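Local coordinates for protein Alp7A (Bacillus subtilis, PDB 5EC0) that binds adenine nucleotide as an actin-like protein of the bacterial cytoskeleton and probably forms filaments that segregate plasmids, at residues S44-P49 with L162-E167; D51-L56 with T105-A110. One frame throughout, in Å; residues are numbered along the deposited sequence.

Contact 1 (S44-P49 with L162-E167); sequences SIVEDP and LGLEKE
In Ile45 a chi1 of -41° sets CG1 beside the backbone N and CG2 anti to it, which lays CG2 on Gly163 CA, 3.5 Å away. Leu164 has CG anti to the carbonyl carbon, and its extended chi2 of 167° brings CD1 up against Val46 CG2. The contact belongs to the actin-like fold of this ParM relative: the loop between helix 35-38 and strand 56-62 lies against the turn that links strands 153-159 and 166-179, two antiparallel neighbours in one sheet. A single backbone hydrogen bond joins the two segments, from Val46 N to Leu162 O at 3.0 Å. It is nearly straight at the hydrogen (176°), yet the donor stands above the carbonyl plane. One residue on, Gly163 CA approaches Val46 O at 3.2 Å in a CA-H...O contact. Gly163 is in place for two reasons: its positive phi would jam a side chain against the preceding carbonyl, and a beta carbon would also collide with Val46 O and Ile45 CG2. Its own N gives a weak bond to Glu165 OE1, which bends back over the turn. Farther along the two segments the contact turns apolar. Val46 and Leu164 cross at about a right angle; Leu164 is buried, whereas Ile45 and Glu47 of the facing loop are exposed. Where strand 166-179 begins, Lys166 NZ bonds to the carbonyls of Arg115 and Asp117. Leu164 CD1 touches two neighbours across the contact, 4.0 Å from Val46 CG2 and 4.1 Å from Pro49 CA.

Contact 2 (D51-L56 with T105-A110); sequences DLKDRL and TAYYQA
Helix 95-112 of the actin-like fold packs here against the loop that leads into strand 56-62, with Tyr107 of the helix and Lys53 of the loop at the centre of a buried, largely apolar contact. Residues 51-53 have helical backbone angles, and the turn is closed by a bond from Arg55 N to Leu52 O. Tyr107 CG is anti to the backbone N (chi1 168°), which carries the ring across to the loop. There the aliphatic part of Lys53 lies over one face: CG is 4.0 Å from the ring centroid and 20° off the normal, a CH-pi contact displaced toward the rim. Lys53 CB comes closer still to a single ring atom, 3.5 Å from Tyr107 CE1, while CD passes the hydroxyl end, 3.7 Å from Tyr107 OH. Leu52 works from another direction. Its CB meets the ring edge near the ring plane, 4.1 Å from Tyr107 CD1, and its CD2 reaches the helix itself, 3.7 Å from Ala110 CB and 4.0 Å from Tyr107 CA. Leu56 CD2 adds a looser touch on Tyr107 CB at 4.4 Å. Phe24 of strand 22-33 meets the tyrosine ring edge-to-face, and Lys53 NZ makes a weak hydrogen bond to Glu25 O. Replacing Tyr107 by an alanine is likely to open a gap between helix and loop, taking the face from under the Lys53 methylenes and the edge from beside Leu52 CB. With no hydrogen bond between the two segments, they are joined by dispersion and CH-pi contact, and the lysine serves both sides of its chemistry: its methylenes lie on the aromatic face, while the ammonium makes a weak bond to the carbonyl of Glu25.

Overall arrangement
Contacts 1 and 2 are neighbours, their centres 9 Å apart, and both segments of contact 2 fall within the chain between those of contact 1. The chain from residue 44 to residue 56 supplies one side of both. Leucines join them directly, Leu164 CD1 lying 3.7 Å from Leu52 CB, and Val46 CG1 packs on Arg55 CD at 3.6 Å. A polar tie runs from Lys166 NZ to Gln109 OE1, 2.9 Å, probably a hydrogen bond, linking strand 166-179 to helix 95-112. Contact 1 lies away from the nucleotide site; contact 2 is nearer, with the Lys53 side chain about 10 Å from the bound ADP and about 11 Å from the side chain of ADP-binding Tyr270.

Contact 1 (S44-P49 with L162-E167)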
loop_
_atom_site.group_PDB
_atom_site.type_symbol
_atom_site.label_atom_id
_atom_site.label_comp_id
_atom_site.label_asym_id
_atom_site.label_seq_id
_atom_site.Cartn_x
_atom_site.Cartn_y
_atom_site.Cartn_z
ATOM N N SER A 44 -13.407 11.329 26.724
ATOM C CA SER A 44 -13.577 12.774 26.548
ATOM C C SER A 44 -13.888 13.130 25.095
ATOM O O SER A 44 -13.310 12.557 24.182
ATOM C CB SER A 44 -12.326 13.529 27.021
ATOM O OG SER A 44 -11.866 13.082 28.293
ATOM N N ILE A 45 -14.800 14.081 24.896
ATOM C CA ILE A 45 -15.241 14.522 23.565
ATOM C C ILE A 45 -14.111 15.085 22.690
ATOM O O ILE A 45 -13.190 15.726 23.196
ATOM C CB ILE A 45 -16.337 15.621 23.693
ATOM C CG1 ILE A 45 -17.320 15.292 24.821
ATOM C CG2 ILE A 45 -17.068 15.838 22.376
ATOM C CD1 ILE A 45 -18.333 16.385 25.088
ATOM N N VAL A 46 -14.175 14.850 21.381
ATOM C CA VAL A 46 -13.292 15.561 20.454
ATOM C C VAL A 46 -14.141 16.363 19.466
ATOM O O VAL A 46 -15.255 15.965 19.111
ATOM C CB VAL A 46 -12.328 14.612 19.697
ATOM C CG1 VAL A 46 -11.727 13.610 20.657
ATOM C CG2 VAL A 46 -13.012 13.917 18.523
ATOM N N GLU A 47 -13.615 17.506 19.039
ATOM C CA GLU A 47 -14.388 18.460 18.248
ATOM C C GLU A 47 -13.758 18.720 16.876
ATOM O O GLU A 47 -14.464 18.929 15.887
ATOM C CB GLU A 47 -14.538 19.761 19.039
ATOM C CG GLU A 47 -15.473 20.779 18.436
ATOM C CD GLU A 47 -15.315 22.148 19.076
ATOM O OE1 GLU A 47 -14.165 22.571 19.322
ATOM O OE2 GLU A 47 -16.348 22.792 19.350
ATOM N N ASP A 48 -12.429 18.689 16.823
ATOM C CA ASP A 48 -11.688 18.869 15.576
ATOM C C ASP A 48 -11.629 17.564 14.779
ATOM O O ASP A 48 -11.034 16.582 15.230
ATOM C CB ASP A 48 -10.282 19.385 15.881
ATOM C CG ASP A 48 -9.495 19.731 14.637
ATOM O OD1 ASP A 48 -10.043 19.653 13.517
ATOM O OD2 ASP A 48 -8.308 20.097 14.787
ATOM N N PRO A 49 -12.240 17.555 13.582
ATOM C CA PRO A 49 -12.330 16.354 12.747
ATOM C C PRO A 49 -10.984 15.681 12.486
ATOM O O PRO A 49 -10.943 14.468 12.263
ATOM C CB PRO A 49 -12.927 16.884 11.444
ATOM C CG PRO A 49 -13.729 18.073 11.871
ATOM C CD PRO A 49 -12.962 18.696 12.991
ATOM N N LEU A 162 -17.099 10.162 20.453
ATOM C CA LEU A 162 -17.854 11.289 21.010
ATOM C C LEU A 162 -17.448 12.626 20.379
ATOM O O LEU A 162 -16.261 12.929 20.262
ATOM C CB LEU A 162 -17.676 11.362 22.527
ATOM C CG LEU A 162 -18.420 10.381 23.445
ATOM C CD1 LEU A 162 -18.001 8.928 23.219
ATOM C CD2 LEU A 162 -18.204 10.775 24.904
ATOM N N GLY A 163 -18.441 13.416 19.973
ATOM C CA GLY A 163 -18.196 14.652 19.250
ATOM C C GLY A 163 -18.394 14.566 17.746
ATOM O O GLY A 163 -18.656 15.580 17.099
ATOM N N LEU A 164 -18.269 13.362 17.185
ATOM C CA LEU A 164 -18.371 13.156 15.734
ATOM C C LEU A 164 -19.272 11.972 15.381
ATOM O O LEU A 164 -19.157 11.393 14.304
ATOM C CB LEU A 164 -16.985 12.938 15.126
ATOM C CG LEU A 164 -16.037 14.136 15.176
ATOM C CD1 LEU A 164 -14.615 13.711 14.854
ATOM C CD2 LEU A 164 -16.505 15.240 14.229
ATOM N N GLU A 165 -20.159 11.616 16.305
ATOM C CA GLU A 165 -21.099 10.519 16.106
ATOM C C GLU A 165 -22.050 10.751 14.937
ATOM O O GLU A 165 -22.527 11.862 14.719
ATOM C CB GLU A 165 -21.926 10.292 17.373
ATOM C CG GLU A 165 -21.105 10.092 18.627
ATOM C CD GLU A 165 -21.025 11.350 19.467
ATOM O OE1 GLU A 165 -20.803 12.438 18.894
ATOM O OE2 GLU A 165 -21.195 11.249 20.699
ATOM N N LYS A 166 -22.322 9.679 14.203
ATOM C CA LYS A 166 -23.354 9.646 13.165
ATOM C C LYS A 166 -23.366 8.259 12.553
ATOM O O LYS A 166 -22.389 7.521 12.669
ATOM C CB LYS A 166 -23.109 10.695 12.066
ATOM C CG LYS A 166 -21.819 10.494 11.279
ATOM C CD LYS A 166 -21.788 11.338 10.005
ATOM C CE LYS A 166 -21.653 12.825 10.321
ATOM N NZ LYS A 166 -21.636 13.665 9.091
ATOM N N GLU A 167 -24.470 7.911 11.904
ATOM C CA GLU A 167 -24.476 6.782 10.981
ATOM C C GLU A 167 -24.385 7.288 9.538
ATOM O O GLU A 167 -25.253 8.023 9.054
ATOM C CB GLU A 167 -25.723 5.913 11.156
ATOM C CG GLU A 167 -25.615 4.586 10.429
ATOM C CD GLU A 167 -26.792 3.668 10.700
ATOM O OE1 GLU A 167 -27.920 4.184 10.904
ATOM O OE2 GLU A 167 -26.583 2.430 10.713
#

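Contact 2 (D51-L56 with T105-A110)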
loop_
_atom_site.group_PDB
_atom_site.type_symbol
_atom_site.label_atom_id
_atom_site.label_comp_id
_atom_site.label_asym_id
_atom_site.label_seq_id
_atom_site.Cartn_x
_atom_site.Cartn_y
_atom_site.Cartn_z
ATOM N N ASP A 51 -8.742 15.105 14.556
ATOM C CA ASP A 51 -8.415 14.250 15.688
ATOM C C ASP A 51 -9.021 12.854 15.541
ATOM O O ASP A 51 -8.592 11.915 16.192
ATOM C CB ASP A 51 -8.883 14.887 16.999
ATOM C CG ASP A 51 -8.116 16.158 17.339
ATOM O OD1 ASP A 51 -6.960 16.293 16.888
ATOM O OD2 ASP A 51 -8.665 17.016 18.069
ATOM N N LEU A 52 -10.009 12.716 14.669
ATOM C CA LEU A 52 -10.698 11.443 14.499
ATOM C C LEU A 52 -9.781 10.343 13.949
ATOM O O LEU A 52 -9.997 9.160 14.198
ATOM C CB LEU A 52 -11.893 11.630 13.573
ATOM C CG LEU A 52 -12.772 10.415 13.283
ATOM C CD1 LEU A 52 -13.416 9.891 14.575
ATOM C CD2 LEU A 52 -13.822 10.774 12.244
ATOM N N LYS A 53 -8.763 10.740 13.198
ATOM C CA LYS A 53 -7.923 9.781 12.495
ATOM C C LYS A 53 -7.284 8.793 13.469
ATOM O O LYS A 53 -7.239 7.591 13.198
ATOM C CB LYS A 53 -6.843 10.503 11.686
ATOM C CG LYS A 53 -6.195 9.638 10.627
ATOM C CD LYS A 53 -5.152 10.412 9.849
ATOM C CE LYS A 53 -3.919 9.557 9.618
ATOM N NZ LYS A 53 -2.977 10.160 8.638
ATOM N N ASP A 54 -6.834 9.298 14.615
ATOM C CA ASP A 54 -6.215 8.455 15.635
ATOM C C ASP A 54 -7.249 7.906 16.604
ATOM O O ASP A 54 -6.901 7.224 17.562
ATOM C CB ASP A 54 -5.140 9.225 16.424
ATOM C CG ASP A 54 -3.895 9.544 15.590
ATOM O OD1 ASP A 54 -3.787 9.049 14.439
ATOM O OD2 ASP A 54 -3.018 10.283 16.101
ATOM N N ARG A 55 -8.520 8.209 16.376
ATOM C CA ARG A 55 -9.539 7.840 17.358
ATOM C C ARG A 55 -10.716 7.131 16.674
ATOM O O ARG A 55 -11.876 7.408 16.975
ATOM C CB ARG A 55 -10.012 9.079 18.137
ATOM C CG ARG A 55 -8.863 9.864 18.843
ATOM C CD ARG A 55 -9.334 11.173 19.466
ATOM N NE ARG A 55 -8.231 11.953 20.051
ATOM C CZ ARG A 55 -7.931 12.028 21.350
ATOM N NH1 ARG A 55 -8.652 11.371 22.256
ATOM N NH2 ARG A 55 -6.908 12.778 21.753
ATOM N N LEU A 56 -10.402 6.203 15.770
ATOM C CA LEU A 56 -11.430 5.529 14.971
ATOM C C LEU A 56 -12.124 4.386 15.701
ATOM O O LEU A 56 -11.597 3.275 15.807
ATOM C CB LEU A 56 -10.831 5.001 13.665
ATOM C CG LEU A 56 -10.484 6.113 12.682
ATOM C CD1 LEU A 56 -9.817 5.553 11.457
ATOM C CD2 LEU A 56 -11.719 6.917 12.317
ATOM N N THR A 105 -13.468 6.176 4.904
ATOM C CA THR A 105 -14.434 7.030 4.230
ATOM C C THR A 105 -15.129 7.981 5.239
ATOM O O THR A 105 -15.361 9.147 4.940
ATOM C CB THR A 105 -15.498 6.190 3.495
ATOM O OG1 THR A 105 -14.867 5.263 2.599
ATOM C CG2 THR A 105 -16.453 7.098 2.723
ATOM N N ALA A 106 -15.467 7.470 6.421
ATOM C CA ALA A 106 -16.129 8.278 7.439
ATOM C C ALA A 106 -15.184 9.364 7.947
ATOM O O ALA A 106 -15.600 10.497 8.228
ATOM C CB ALA A 106 -16.610 7.408 8.585
ATOM N N TYR A 107 -13.905 9.014 8.046
ATOM C CA TYR A 107 -12.890 9.980 8.437
ATOM C C TYR A 107 -12.783 11.122 7.427
ATOM O O TYR A 107 -12.746 12.303 7.794
ATOM C CB TYR A 107 -11.533 9.308 8.587
ATOM C CG TYR A 107 -10.426 10.323 8.700
ATOM C CD1 TYR A 107 -10.354 11.179 9.795
ATOM C CD2 TYR A 107 -9.470 10.449 7.701
ATOM C CE1 TYR A 107 -9.348 12.120 9.903
ATOM C CE2 TYR A 107 -8.460 11.387 7.800
ATOM C CZ TYR A 107 -8.410 12.218 8.909
ATOM O OH TYR A 107 -7.414 13.152 9.003
ATOM N N TYR A 108 -12.719 10.765 6.150
ATOM C CA TYR A 108 -12.619 11.772 5.101
ATOM C C TYR A 108 -13.860 12.660 5.100
ATOM O O TYR A 108 -13.762 13.874 4.897
ATOM C CB TYR A 108 -12.432 11.117 3.736
ATOM C CG TYR A 108 -12.336 12.108 2.602
ATOM C CD1 TYR A 108 -11.109 12.677 2.251
ATOM C CD2 TYR A 108 -13.462 12.465 1.868
ATOM C CE1 TYR A 108 -11.009 13.577 1.204
ATOM C CE2 TYR A 108 -13.377 13.379 0.822
ATOM C CZ TYR A 108 -12.148 13.928 0.489
ATOM O OH TYR A 108 -12.058 14.827 -0.559
ATOM N N GLN A 109 -15.025 12.055 5.341
ATOM C CA GLN A 109 -16.269 12.818 5.395
ATOM C C GLN A 109 -16.236 13.824 6.543
ATOM O O GLN A 109 -16.661 14.970 6.378
ATOM C CB GLN A 109 -17.481 11.899 5.550
ATOM C CG GLN A 109 -18.800 12.570 5.225
ATOM C CD GLN A 109 -19.340 13.494 6.335
ATOM O OE1 GLN A 109 -19.265 13.180 7.529
ATOM N NE2 GLN A 109 -19.890 14.637 5.930
ATOM N N ALA A 110 -15.744 13.390 7.701
ATOM C CA ALA A 110 -15.667 14.259 8.877
ATOM C C ALA A 110 -14.655 15.378 8.660
ATOM O O ALA A 110 -14.878 16.509 9.077
ATOM C CB ALA A 110 -15.302 13.459 10.113
#